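Local structure of sister chromatid cohesion protein (5T8V) at residues A26-V31 with L83-R88; K61-L66 with A129-M134; E49-L54 with A93-E98; R135-G140 with Q145-N150. The protein probably acts as a chromatin-associated cohesin loader, of which this chain is the C-terminal part, built largely of HEAT repeats. All blocks are in the same frame, centred on the assembly; numbering follows the deposited sequence.

All four contacts lie near the N-terminal end of the chain, their centres about 67 to 78 Å from the centre of the chain. Helix 81-96 carries one side of contacts 1 and 3, helix 120-136 one side of contacts 2 and 4. The centres of contacts 1 and 2 are about 12 Å apart, as are those of contacts 1 and 3. Leu86 is the shared hub: its CD1 lies 3.4 Å from CD1 of Leu54 and 3.8 Å from CD1 of Leu62. Contacts 2 and 4, about 11 Å apart, are joined by a weak hydrogen bond from Arg135 NH1 to Gln63 O. There a citrate, probably from the crystallisation liquor, lies by Arg131 and is hydrogen-bonded by Arg135.

Contact 1 of 4, residues A26-V31 with L83-R88; sequences AAFQAV and LIYLLR
Phe28 and Leu86 mark the nearest backbone approach, CA to CA 8.3 Å, of two helical segments whose axes pass 11.7 Å apart at 53°. So wide a spacing is filled by aromatic side chains. The Tyr85 ring turns its edge to the face of Phe28 in a T-shaped stack, with the ring centroids 4.7 Å apart and the planes at 74°. Tyr85 CD2 stands over the middle of the Phe28 ring, 3.4 Å above its plane, while CE2 lies 3.6 Å from Phe28 CD1, toward the root of the side chain. With CG anti to the backbone N (chi1 -176°), Tyr85 reaches across to segment 26-31 of helix 9-36, and the two side chains run past each other in opposite senses. At the far end, Tyr85 OH meets CG1 of Val31 at 3.8 Å, a van der Waals contact. At the end of the Phe28 ring, CZ packs on CB of Leu86 at 4.2 Å. Leu54 of strand 52-54 adjoins both Val31 and Leu86, and Thr132 and Ile136 of helix 120-136 also pack on Leu86. This T-shaped pair joins helices 9-36 and 81-96 in the buried packing of a largely helical HEAT-repeat protein.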
loop_
_atom_site.group_PDB
_atom_site.type_symbol
_atom_site.label_atom_id
_atom_site.label_comp_id
_atom_site.label_asym_id
_atom_site.label_seq_id
_atom_site.Cartn_x
_atom_site.Cartn_y
_atom_site.Cartn_z
ATOM N N ALA A 26 -47.922 -64.598 -9.379
ATOM C CA ALA A 26 -48.641 -63.912 -10.448
ATOM C C ALA A 26 -47.719 -63.601 -11.621
ATOM O O ALA A 26 -48.124 -63.706 -12.787
ATOM C CB ALA A 26 -49.279 -62.631 -9.914
ATOM N N ALA A 27 -46.473 -63.217 -11.336
ATOM C CA ALA A 27 -45.526 -62.924 -12.407
ATOM C C ALA A 27 -45.145 -64.188 -13.168
ATOM O O ALA A 27 -45.107 -64.187 -14.404
ATOM C CB ALA A 27 -44.281 -62.248 -11.835
ATOM N N PHE A 28 -44.862 -65.278 -12.451
ATOM C CA PHE A 28 -44.434 -66.499 -13.127
ATOM C C PHE A 28 -45.547 -67.077 -13.993
ATOM O O PHE A 28 -45.303 -67.471 -15.140
ATOM C CB PHE A 28 -43.953 -67.526 -12.099
ATOM C CG PHE A 28 -42.709 -67.111 -11.355
ATOM C CD1 PHE A 28 -41.941 -66.038 -11.784
ATOM C CD2 PHE A 28 -42.307 -67.801 -10.226
ATOM C CE1 PHE A 28 -40.804 -65.665 -11.102
ATOM C CE2 PHE A 28 -41.169 -67.430 -9.542
ATOM C CZ PHE A 28 -40.418 -66.362 -9.980
ATOM N N GLN A 29 -46.775 -67.135 -13.475
ATOM C CA GLN A 29 -47.871 -67.621 -14.307
ATOM C C GLN A 29 -48.250 -66.612 -15.384
ATOM O O GLN A 29 -48.838 -67.001 -16.399
ATOM C CB GLN A 29 -49.085 -67.976 -13.446
ATOM C CG GLN A 29 -49.710 -66.824 -12.682
ATOM C CD GLN A 29 -50.634 -67.309 -11.576
ATOM O OE1 GLN A 29 -50.807 -68.513 -11.382
ATOM N NE2 GLN A 29 -51.232 -66.374 -10.846
ATOM N N ALA A 30 -47.918 -65.332 -15.194
ATOM C CA ALA A 30 -48.030 -64.376 -16.290
ATOM C C ALA A 30 -47.054 -64.721 -17.409
ATOM O O ALA A 30 -47.392 -64.608 -18.593
ATOM C CB ALA A 30 -47.785 -62.955 -15.783
ATOM N N VAL A 31 -45.840 -65.148 -17.054
ATOM C CA VAL A 31 -44.892 -65.614 -18.062
ATOM C C VAL A 31 -45.425 -66.866 -18.746
ATOM O O VAL A 31 -45.358 -66.997 -19.975
ATOM C CB VAL A 31 -43.510 -65.859 -17.425
ATOM C CG1 VAL A 31 -42.550 -66.486 -18.431
ATOM C CG2 VAL A 31 -42.931 -64.556 -16.894
ATOM N N LEU A 83 -36.251 -68.246 -6.762
ATOM C CA LEU A 83 -35.441 -67.049 -6.960
ATOM C C LEU A 83 -34.451 -67.233 -8.103
ATOM O O LEU A 83 -34.169 -66.281 -8.839
ATOM C CB LEU A 83 -34.688 -66.690 -5.675
ATOM C CG LEU A 83 -35.420 -65.796 -4.669
ATOM C CD1 LEU A 83 -34.640 -65.715 -3.366
ATOM C CD2 LEU A 83 -35.638 -64.401 -5.232
ATOM N N ILE A 84 -33.916 -68.447 -8.258
ATOM C CA ILE A 84 -33.112 -68.761 -9.434
ATOM C C ILE A 84 -33.924 -68.530 -10.700
ATOM O O ILE A 84 -33.392 -68.092 -11.727
ATOM C CB ILE A 84 -32.591 -70.209 -9.353
ATOM C CG1 ILE A 84 -31.545 -70.339 -8.244
ATOM C CG2 ILE A 84 -31.987 -70.656 -10.688
ATOM C CD1 ILE A 84 -31.986 -71.214 -7.097
ATOM N N TYR A 85 -35.224 -68.828 -10.651
ATOM C CA TYR A 85 -36.073 -68.628 -11.820
ATOM C C TYR A 85 -36.220 -67.144 -12.139
ATOM O O TYR A 85 -36.117 -66.740 -13.303
ATOM C CB TYR A 85 -37.439 -69.275 -11.589
ATOM C CG TYR A 85 -38.369 -69.207 -12.782
ATOM C CD1 TYR A 85 -37.956 -69.641 -14.036
ATOM C CD2 TYR A 85 -39.664 -68.722 -12.652
ATOM C CE1 TYR A 85 -38.803 -69.583 -15.129
ATOM C CE2 TYR A 85 -40.519 -68.662 -13.738
ATOM C CZ TYR A 85 -40.084 -69.094 -14.974
ATOM O OH TYR A 85 -40.930 -69.037 -16.058
ATOM N N LEU A 86 -36.453 -66.317 -11.118
ATOM C CA LEU A 86 -36.508 -64.879 -11.342
ATOM C C LEU A 86 -35.191 -64.369 -11.912
ATOM O O LEU A 86 -35.181 -63.565 -12.853
ATOM C CB LEU A 86 -36.851 -64.159 -10.037
ATOM C CG LEU A 86 -36.940 -62.629 -10.094
ATOM C CD1 LEU A 86 -37.892 -62.171 -11.184
ATOM C CD2 LEU A 86 -37.378 -62.073 -8.745
ATOM N N LEU A 87 -34.064 -64.836 -11.366
ATOM C CA LEU A 87 -32.771 -64.448 -11.917
ATOM C C LEU A 87 -32.615 -64.912 -13.361
ATOM O O LEU A 87 -31.911 -64.267 -14.147
ATOM C CB LEU A 87 -31.638 -65.009 -11.055
ATOM C CG LEU A 87 -31.334 -64.248 -9.760
ATOM C CD1 LEU A 87 -30.352 -65.032 -8.905
ATOM C CD2 LEU A 87 -30.785 -62.853 -10.052
ATOM N N ARG A 88 -33.265 -66.018 -13.731
ATOM C CA ARG A 88 -33.196 -66.474 -15.114
ATOM C C ARG A 88 -34.012 -65.569 -16.028
ATOM O O ARG A 88 -33.554 -65.207 -17.117
ATOM C CB ARG A 88 -33.680 -67.919 -15.222
ATOM C CG ARG A 88 -33.219 -68.613 -16.496
ATOM C CD ARG A 88 -34.033 -69.865 -16.801
ATOM N NE ARG A 88 -33.434 -70.651 -17.878
ATOM C CZ ARG A 88 -33.508 -70.344 -19.171
ATOM N NH1 ARG A 88 -34.156 -69.256 -19.569
ATOM N NH2 ARG A 88 -32.927 -71.126 -20.071
#

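Contact 2 of 4, residues K61-L66 with A129-M134; sequences KLQSAL and AARTSM
Gln63 and Thr132 lie opposite each other, CA to CA 5.7 Å, where segments 61-66 and 129-134 of helices 56-71 and 120-136 run side by side, 16° from parallel and 9.8 Å apart. The Gln63 amide bridges two neighbouring residues of the facing helix, using both its polar atoms. Its NE2 donates to Thr132 OG1 at 3.0 Å, the acceptor lying in the amide plane. Its OE1 accepts from Arg131 NH1 at 2.9 Å, with an N-H...O angle of 159°. That oxygen sits at the edge of the guanidinium and near its plane, whereas NH1 stands well above the plane of the amide carbonyl. Arg131 gets there fully extended as far as NE, with CG trans to its own N (chi1 -176°). This polar join ties together two nearly parallel helices in the HEAT-repeat solenoid, with apolar packing continuing beside it where Leu66 CD1 meets Thr132 CG2 at 3.9 Å. Thr132 OG1 is also hydrogen-bonded to Gln59 OE1 and Arg128 O, its single proton serving one at a time or shared. Gln63 OE1 takes a second, weak bond from Arg128 NH1, and Arg131 NE makes a weak one to the carbonyl of Lys202. An alanine in place of Gln63 would remove the whole amide and is likely to cost Thr132 OG1 one donor and Arg131 NH1 this acceptor, with the guanidinium freer to swing. On the other flank of the helix, Ser133 OG donates to Ala129 O at 3.3 Å, sharing that acceptor with Ser133 N.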
loop_
_atom_site.group_PDB
_atom_site.type_symbol
_atom_site.label_atom_id
_atom_site.label_comp_id
_atom_site.label_asym_id
_atom_site.label_seq_id
_atom_site.Cartn_x
_atom_site.Cartn_y
_atom_site.Cartn_z
ATOM N N LYS A 61 -42.382 -53.406 -9.154
ATOM C CA LYS A 61 -43.105 -53.868 -7.973
ATOM C C LYS A 61 -42.369 -55.016 -7.287
ATOM O O LYS A 61 -42.274 -55.053 -6.052
ATOM C CB LYS A 61 -44.526 -54.279 -8.351
ATOM C CG LYS A 61 -45.405 -53.102 -8.764
ATOM C CD LYS A 61 -46.873 -53.329 -8.414
ATOM C CE LYS A 61 -47.757 -53.338 -9.652
ATOM N NZ LYS A 61 -49.063 -54.010 -9.392
ATOM N N LEU A 62 -41.837 -55.961 -8.067
ATOM C CA LEU A 62 -41.032 -57.023 -7.472
ATOM C C LEU A 62 -39.873 -56.446 -6.673
ATOM O O LEU A 62 -39.561 -56.929 -5.579
ATOM C CB LEU A 62 -40.507 -57.968 -8.554
ATOM C CG LEU A 62 -41.461 -59.029 -9.103
ATOM C CD1 LEU A 62 -40.757 -59.851 -10.169
ATOM C CD2 LEU A 62 -41.987 -59.935 -7.997
ATOM N N GLN A 63 -39.220 -55.413 -7.204
ATOM C CA GLN A 63 -38.123 -54.788 -6.475
ATOM C C GLN A 63 -38.606 -54.218 -5.149
ATOM O O GLN A 63 -37.963 -54.409 -4.110
ATOM C CB GLN A 63 -37.478 -53.701 -7.333
ATOM C CG GLN A 63 -36.724 -54.247 -8.532
ATOM C CD GLN A 63 -36.503 -53.206 -9.613
ATOM O OE1 GLN A 63 -36.720 -52.012 -9.402
ATOM N NE2 GLN A 63 -36.070 -53.658 -10.784
ATOM N N SER A 64 -39.745 -53.521 -5.161
ATOM C CA SER A 64 -40.285 -52.973 -3.920
ATOM C C SER A 64 -40.522 -54.075 -2.892
ATOM O O SER A 64 -40.073 -53.980 -1.741
ATOM C CB SER A 64 -41.581 -52.214 -4.210
ATOM O OG SER A 64 -42.091 -51.610 -3.034
ATOM N N ALA A 65 -41.224 -55.137 -3.294
ATOM C CA ALA A 65 -41.500 -56.232 -2.369
ATOM C C ALA A 65 -40.209 -56.846 -1.836
ATOM O O ALA A 65 -40.096 -57.141 -0.638
ATOM C CB ALA A 65 -42.355 -57.289 -3.064
ATOM N N LEU A 66 -39.222 -57.043 -2.713
ATOM C CA LEU A 66 -37.937 -57.586 -2.284
ATOM C C LEU A 66 -37.294 -56.699 -1.225
ATOM O O LEU A 66 -36.785 -57.190 -0.210
ATOM C CB LEU A 66 -37.010 -57.742 -3.491
ATOM C CG LEU A 66 -37.364 -58.858 -4.476
ATOM C CD1 LEU A 66 -36.626 -58.655 -5.788
ATOM C CD2 LEU A 66 -37.030 -60.217 -3.889
ATOM N N ALA A 129 -34.608 -55.351 -14.839
ATOM C CA ALA A 129 -34.182 -56.723 -14.590
ATOM C C ALA A 129 -32.823 -56.744 -13.900
ATOM O O ALA A 129 -32.626 -57.448 -12.901
ATOM C CB ALA A 129 -34.133 -57.505 -15.902
ATOM N N ALA A 130 -31.868 -55.968 -14.424
ATOM C CA ALA A 130 -30.569 -55.844 -13.773
ATOM C C ALA A 130 -30.727 -55.354 -12.343
ATOM O O ALA A 130 -30.128 -55.912 -11.414
ATOM C CB ALA A 130 -29.671 -54.891 -14.562
ATOM N N ARG A 131 -31.537 -54.310 -12.144
ATOM C CA ARG A 131 -31.757 -53.810 -10.790
ATOM C C ARG A 131 -32.247 -54.922 -9.868
ATOM O O ARG A 131 -31.757 -55.076 -8.741
ATOM C CB ARG A 131 -32.750 -52.652 -10.810
ATOM C CG ARG A 131 -32.963 -52.024 -9.444
ATOM C CD ARG A 131 -33.619 -50.665 -9.540
ATOM N NE ARG A 131 -33.421 -49.896 -8.313
ATOM C CZ ARG A 131 -34.280 -49.840 -7.299
ATOM N NH1 ARG A 131 -35.425 -50.509 -7.338
ATOM N NH2 ARG A 131 -33.990 -49.104 -6.234
ATOM N N THR A 132 -33.212 -55.718 -10.335
ATOM C CA THR A 132 -33.711 -56.828 -9.529
ATOM C C THR A 132 -32.592 -57.807 -9.189
ATOM O O THR A 132 -32.454 -58.233 -8.037
ATOM C CB THR A 132 -34.848 -57.541 -10.261
ATOM O OG1 THR A 132 -35.963 -56.651 -10.390
ATOM C CG2 THR A 132 -35.293 -58.787 -9.500
ATOM N N SER A 133 -31.787 -58.186 -10.186
ATOM C CA SER A 133 -30.685 -59.110 -9.930
ATOM C C SER A 133 -29.770 -58.579 -8.833
ATOM O O SER A 133 -29.453 -59.289 -7.867
ATOM C CB SER A 133 -29.896 -59.351 -11.216
ATOM O OG SER A 133 -30.699 -59.989 -12.193
ATOM N N MET A 134 -29.335 -57.324 -8.963
ATOM C CA MET A 134 -28.449 -56.741 -7.960
ATOM C C MET A 134 -29.089 -56.783 -6.577
ATOM O O MET A 134 -28.481 -57.259 -5.610
ATOM C CB MET A 134 -28.092 -55.306 -8.346
ATOM C CG MET A 134 -27.410 -55.167 -9.702
ATOM S SD MET A 134 -25.955 -56.215 -9.893
ATOM C CE MET A 134 -26.585 -57.466 -11.012
#

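Contact 3 of 4, residues E49-L54 with A93-E98; sequences ETEATL and ALRQTE
Glu51 and Arg95 form a salt bridge between the approach to strand 52-54 and the end of helix 81-96. Glu51 OE1 lies 3.5 Å from Arg95 NH1 and OE2 is 3.6 Å from the same nitrogen, with no hydrogen bond between the groups. The carboxylate stands at the guanidinium edge with the two planes 89° apart, and its oxygens are almost equally distant from NH1 and NH2. Arg95 reaches this place through a bend at chi3 (-73°) that brings its end back toward the strand. Deeper in, the methyl CG2 of Thr53 rests against the last turn of helix 81-96, 3.9 Å from Ala93 CB. In the next shell, Arg95 NE makes a second salt bridge to Asp91 OD2 one helical turn earlier, which probably helps to fix the guanidinium. Ser48 OG is hydrogen-bonded to the backbone N of Glu51, and Thr53 pairs with Ile45 in the small two-stranded antiparallel hairpin, which thereby sets the strand against the helix. The same Ala93 methyl also packs on Ala129 of helix 120-136. One arginine would probably be shared by two carboxylates, leaving these three groups net negative, and the loose Glu51 link is likely to act by electrostatic attraction more than by directed bonding.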
loop_
_atom_site.group_PDB
_atom_site.type_symbol
_atom_site.label_atom_id
_atom_site.label_comp_id
_atom_site.label_asym_id
_atom_site.label_seq_id
_atom_site.Cartn_x
_atom_site.Cartn_y
_atom_site.Cartn_z
ATOM N N GLU A 49 -40.762 -68.293 -28.761
ATOM C CA GLU A 49 -41.745 -69.262 -28.293
ATOM C C GLU A 49 -41.233 -70.115 -27.138
ATOM O O GLU A 49 -41.950 -71.016 -26.691
ATOM C CB GLU A 49 -42.190 -70.166 -29.445
ATOM C CG GLU A 49 -41.085 -71.018 -30.045
ATOM C CD GLU A 49 -41.582 -71.887 -31.182
ATOM O OE1 GLU A 49 -42.780 -71.789 -31.524
ATOM O OE2 GLU A 49 -40.778 -72.667 -31.732
ATOM N N THR A 50 -40.016 -69.858 -26.652
ATOM C CA THR A 50 -39.498 -70.515 -25.462
ATOM C C THR A 50 -39.149 -69.546 -24.343
ATOM O O THR A 50 -39.158 -69.954 -23.177
ATOM C CB THR A 50 -38.249 -71.346 -25.802
ATOM O OG1 THR A 50 -37.880 -72.146 -24.672
ATOM C CG2 THR A 50 -37.075 -70.448 -26.192
ATOM N N GLU A 51 -38.854 -68.287 -24.658
ATOM C CA GLU A 51 -38.505 -67.279 -23.670
ATOM C C GLU A 51 -39.603 -66.227 -23.572
ATOM O O GLU A 51 -40.362 -66.000 -24.518
ATOM C CB GLU A 51 -37.176 -66.602 -24.020
ATOM C CG GLU A 51 -35.944 -67.393 -23.613
ATOM C CD GLU A 51 -34.653 -66.696 -23.998
ATOM O OE1 GLU A 51 -33.736 -67.376 -24.507
ATOM O OE2 GLU A 51 -34.559 -65.465 -23.800
ATOM N N ALA A 52 -39.674 -65.585 -22.407
ATOM C CA ALA A 52 -40.624 -64.507 -22.160
ATOM C C ALA A 52 -40.268 -63.828 -20.845
ATOM O O ALA A 52 -40.199 -64.485 -19.800
ATOM C CB ALA A 52 -42.058 -65.037 -22.131
ATOM N N THR A 53 -40.041 -62.519 -20.881
ATOM C CA THR A 53 -39.446 -61.814 -19.759
ATOM C C THR A 53 -40.508 -61.050 -18.973
ATOM O O THR A 53 -41.689 -61.033 -19.319
ATOM C CB THR A 53 -38.351 -60.867 -20.253
ATOM O OG1 THR A 53 -38.917 -59.911 -21.156
ATOM C CG2 THR A 53 -37.254 -61.648 -20.963
ATOM N N LEU A 54 -40.075 -60.419 -17.884
ATOM C CA LEU A 54 -40.947 -59.584 -17.073
ATOM C C LEU A 54 -40.835 -58.136 -17.529
ATOM O O LEU A 54 -39.742 -57.650 -17.831
ATOM C CB LEU A 54 -40.581 -59.701 -15.591
ATOM C CG LEU A 54 -40.716 -61.093 -14.963
ATOM C CD1 LEU A 54 -40.136 -61.104 -13.560
ATOM C CD2 LEU A 54 -42.168 -61.543 -14.933
ATOM N N ALA A 93 -34.080 -61.080 -20.088
ATOM C CA ALA A 93 -34.284 -59.678 -20.438
ATOM C C ALA A 93 -32.964 -58.975 -20.725
ATOM O O ALA A 93 -32.913 -58.066 -21.563
ATOM C CB ALA A 93 -35.033 -58.958 -19.318
ATOM N N LEU A 94 -31.888 -59.379 -20.049
ATOM C CA LEU A 94 -30.594 -58.742 -20.263
ATOM C C LEU A 94 -29.917 -59.254 -21.528
ATOM O O LEU A 94 -29.313 -58.471 -22.271
ATOM C CB LEU A 94 -29.700 -58.967 -19.044
ATOM C CG LEU A 94 -30.079 -58.101 -17.843
ATOM C CD1 LEU A 94 -29.525 -58.673 -16.545
ATOM C CD2 LEU A 94 -29.581 -56.687 -18.064
ATOM N N ARG A 95 -30.002 -60.560 -21.790
ATOM C CA ARG A 95 -29.461 -61.099 -23.033
ATOM C C ARG A 95 -30.195 -60.541 -24.244
ATOM O O ARG A 95 -29.619 -60.456 -25.333
ATOM C CB ARG A 95 -29.536 -62.627 -23.025
ATOM C CG ARG A 95 -28.478 -63.302 -22.157
ATOM C CD ARG A 95 -28.484 -64.818 -22.319
ATOM N NE ARG A 95 -29.634 -65.445 -21.665
ATOM C CZ ARG A 95 -30.805 -65.691 -22.251
ATOM N NH1 ARG A 95 -31.013 -65.366 -23.522
ATOM N NH2 ARG A 95 -31.779 -66.265 -21.556
ATOM N N GLN A 96 -31.461 -60.158 -24.080
ATOM C CA GLN A 96 -32.210 -59.594 -25.198
ATOM C C GLN A 96 -31.523 -58.348 -25.747
ATOM O O GLN A 96 -31.369 -58.195 -26.964
ATOM C CB GLN A 96 -33.640 -59.272 -24.760
ATOM C CG GLN A 96 -34.492 -58.599 -25.831
ATOM C CD GLN A 96 -34.679 -59.464 -27.062
ATOM O OE1 GLN A 96 -34.470 -60.678 -27.023
ATOM N NE2 GLN A 96 -35.077 -58.842 -28.166
ATOM N N THR A 97 -31.097 -57.447 -24.859
ATOM C CA THR A 97 -30.571 -56.145 -25.255
ATOM C C THR A 97 -29.057 -56.046 -25.091
ATOM O O THR A 97 -28.515 -54.937 -25.056
ATOM C CB THR A 97 -31.252 -55.037 -24.449
ATOM O OG1 THR A 97 -30.995 -55.231 -23.053
ATOM C CG2 THR A 97 -32.755 -55.039 -24.687
ATOM N N GLU A 98 -28.357 -57.178 -24.997
ATOM C CA GLU A 98 -26.915 -57.133 -24.770
ATOM C C GLU A 98 -26.188 -56.516 -25.959
ATOM O O GLU A 98 -25.334 -55.639 -25.788
ATOM C CB GLU A 98 -26.385 -58.538 -24.477
ATOM C CG GLU A 98 -26.574 -59.538 -25.609
ATOM C CD GLU A 98 -26.198 -60.949 -25.207
ATOM O OE1 GLU A 98 -25.898 -61.763 -26.105
ATOM O OE2 GLU A 98 -26.198 -61.241 -23.992
#

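Contact 4 of 4, residues R135-G140 with Q145-N150; sequences RIMCGG and QLYSEN
Met137 and Tyr147 meet in the loop joining helices 120-136 and 149-172 in a protein of HEAT repeats. Backbone geometry shapes both arms. A type I beta turn runs from Ile136 to Gly139, Cys138 N bonds to Arg135 O at 2.8 Å, and Gly140 has a positive phi of 80°. On the other arm Ser148 is the N-cap of helix 149-172, its OG hydrogen-bonded to the backbone N of Ala151. Apolar packing joins the arms: Met137 CG lies 3.7 Å from Tyr147 CD2, the two side chains passing in opposite directions, and Ile136 CG2 approaches Leu146 CB at 4.4 Å. Leu146 and Ile136 also touch helix 81-96, through Leu83 and through Leu86 and Leu87 respectively. A Met-aromatic contact adds to this. Met137 carries CG beside its backbone N (chi1 -81°) and runs on extended to SD, which stands 5.3 Å from the centroid of the Tyr147 ring, 59° off the ring normal and hence oblique to it. The sulfur is also 3.8 Å from the backbone N of Ser148. Polar anchoring comes from the phenol, whose OH is hydrogen-bonded to the carbonyl of Arg141 and so ties the ring to the intervening loop. Were Tyr147 cut back to an alanine methyl, that carbonyl would probably lose its mate and Met137 its aromatic neighbour, setting the methionine side chain freer to turn. Near the same hydroxyl the chain passes close by, with Gly140 C 3.9 Å from Tyr147 OH.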
loop_
_atom_site.group_PDB
_atom_site.type_symbol
_atom_site.label_atom_id
_atom_site.label_comp_id
_atom_site.label_asym_id
_atom_site.label_seq_id
_atom_site.Cartn_x
_atom_site.Cartn_y
_atom_site.Cartn_z
ATOM N N ARG A 135 -30.327 -56.292 -6.463
ATOM C CA ARG A 135 -30.991 -56.303 -5.164
ATOM C C ARG A 135 -31.041 -57.711 -4.582
ATOM O O ARG A 135 -30.837 -57.899 -3.377
ATOM C CB ARG A 135 -32.397 -55.724 -5.283
ATOM C CG ARG A 135 -33.210 -55.857 -4.011
ATOM C CD ARG A 135 -34.306 -54.819 -3.954
ATOM N NE ARG A 135 -33.773 -53.476 -3.746
ATOM C CZ ARG A 135 -34.468 -52.358 -3.931
ATOM N NH1 ARG A 135 -35.729 -52.413 -4.339
ATOM N NH2 ARG A 135 -33.900 -51.181 -3.715
ATOM N N ILE A 136 -31.309 -58.712 -5.422
ATOM C CA ILE A 136 -31.266 -60.097 -4.961
ATOM C C ILE A 136 -29.886 -60.428 -4.411
ATOM O O ILE A 136 -29.754 -61.170 -3.429
ATOM C CB ILE A 136 -31.671 -61.053 -6.099
ATOM C CG1 ILE A 136 -33.172 -60.924 -6.372
ATOM C CG2 ILE A 136 -31.309 -62.502 -5.752
ATOM C CD1 ILE A 136 -33.637 -61.633 -7.625
ATOM N N MET A 137 -28.836 -59.890 -5.032
ATOM C CA MET A 137 -27.488 -60.069 -4.507
ATOM C C MET A 137 -27.190 -59.172 -3.310
ATOM O O MET A 137 -26.082 -59.245 -2.769
ATOM C CB MET A 137 -26.453 -59.815 -5.605
ATOM C CG MET A 137 -26.238 -61.003 -6.525
ATOM S SD MET A 137 -24.914 -60.738 -7.716
ATOM C CE MET A 137 -25.706 -59.589 -8.835
ATOM N N CYS A 138 -28.140 -58.338 -2.881
ATOM C CA CYS A 138 -27.967 -57.482 -1.712
ATOM C C CYS A 138 -28.827 -57.932 -0.532
ATOM O O CYS A 138 -29.237 -57.110 0.290
ATOM C CB CYS A 138 -28.283 -56.031 -2.065
ATOM S SG CYS A 138 -27.086 -55.268 -3.167
ATOM N N GLY A 139 -29.099 -59.232 -0.425
ATOM C CA GLY A 139 -29.977 -59.736 0.615
ATOM C C GLY A 139 -29.267 -60.458 1.742
ATOM O O GLY A 139 -29.892 -60.810 2.747
ATOM N N GLY A 140 -27.965 -60.689 1.594
ATOM C CA GLY A 140 -27.201 -61.384 2.606
ATOM C C GLY A 140 -27.333 -62.892 2.596
ATOM O O GLY A 140 -26.759 -63.550 3.473
ATOM N N GLN A 145 -26.119 -69.913 -5.940
ATOM C CA GLN A 145 -26.911 -69.716 -7.148
ATOM C C GLN A 145 -27.540 -68.331 -7.224
ATOM O O GLN A 145 -28.143 -68.002 -8.250
ATOM C CB GLN A 145 -28.012 -70.776 -7.237
ATOM C CG GLN A 145 -27.513 -72.212 -7.164
ATOM C CD GLN A 145 -27.601 -72.793 -5.767
ATOM O OE1 GLN A 145 -27.423 -72.088 -4.773
ATOM N NE2 GLN A 145 -27.888 -74.086 -5.683
ATOM N N LEU A 146 -27.422 -67.521 -6.172
ATOM C CA LEU A 146 -27.988 -66.181 -6.146
ATOM C C LEU A 146 -26.968 -65.103 -6.477
ATOM O O LEU A 146 -27.328 -63.923 -6.530
ATOM C CB LEU A 146 -28.607 -65.899 -4.772
ATOM C CG LEU A 146 -29.692 -66.877 -4.310
ATOM C CD1 LEU A 146 -30.224 -66.473 -2.945
ATOM C CD2 LEU A 146 -30.829 -66.959 -5.323
ATOM N N TYR A 147 -25.711 -65.476 -6.706
ATOM C CA TYR A 147 -24.655 -64.537 -7.058
ATOM C C TYR A 147 -24.043 -64.965 -8.383
ATOM O O TYR A 147 -23.707 -66.140 -8.563
ATOM C CB TYR A 147 -23.580 -64.483 -5.970
ATOM C CG TYR A 147 -24.101 -64.060 -4.614
ATOM C CD1 TYR A 147 -24.705 -64.976 -3.763
ATOM C CD2 TYR A 147 -23.983 -62.745 -4.185
ATOM C CE1 TYR A 147 -25.181 -64.594 -2.523
ATOM C CE2 TYR A 147 -24.455 -62.353 -2.947
ATOM C CZ TYR A 147 -25.052 -63.281 -2.121
ATOM O OH TYR A 147 -25.521 -62.890 -0.887
ATOM N N SER A 148 -23.906 -64.016 -9.306
ATOM C CA SER A 148 -23.286 -64.282 -10.599
ATOM C C SER A 148 -22.488 -63.060 -11.022
ATOM O O SER A 148 -23.037 -61.957 -11.108
ATOM C CB SER A 148 -24.333 -64.627 -11.663
ATOM O OG SER A 148 -24.992 -63.462 -12.124
ATOM N N GLU A 149 -21.195 -63.258 -11.284
ATOM C CA GLU A 149 -20.370 -62.175 -11.807
ATOM C C GLU A 149 -20.917 -61.660 -13.132
ATOM O O GLU A 149 -20.829 -60.459 -13.423
ATOM C CB GLU A 149 -18.927 -62.660 -11.972
ATOM C CG GLU A 149 -17.864 -61.646 -11.574
ATOM C CD GLU A 149 -17.734 -60.503 -12.562
ATOM O OE1 GLU A 149 -18.116 -60.683 -13.737
ATOM O OE2 GLU A 149 -17.249 -59.423 -12.162
ATOM N N ASN A 150 -21.505 -62.550 -13.936
ATOM C CA ASN A 150 -21.989 -62.158 -15.254
ATOM C C ASN A 150 -23.147 -61.173 -15.152
ATOM O O ASN A 150 -23.270 -60.269 -15.984
ATOM C CB ASN A 150 -22.409 -63.394 -16.045
ATOM C CG ASN A 150 -22.827 -63.061 -17.462
ATOM O OD1 ASN A 150 -21.998 -62.692 -18.294
ATOM N ND2 ASN A 150 -24.116 -63.195 -17.745
#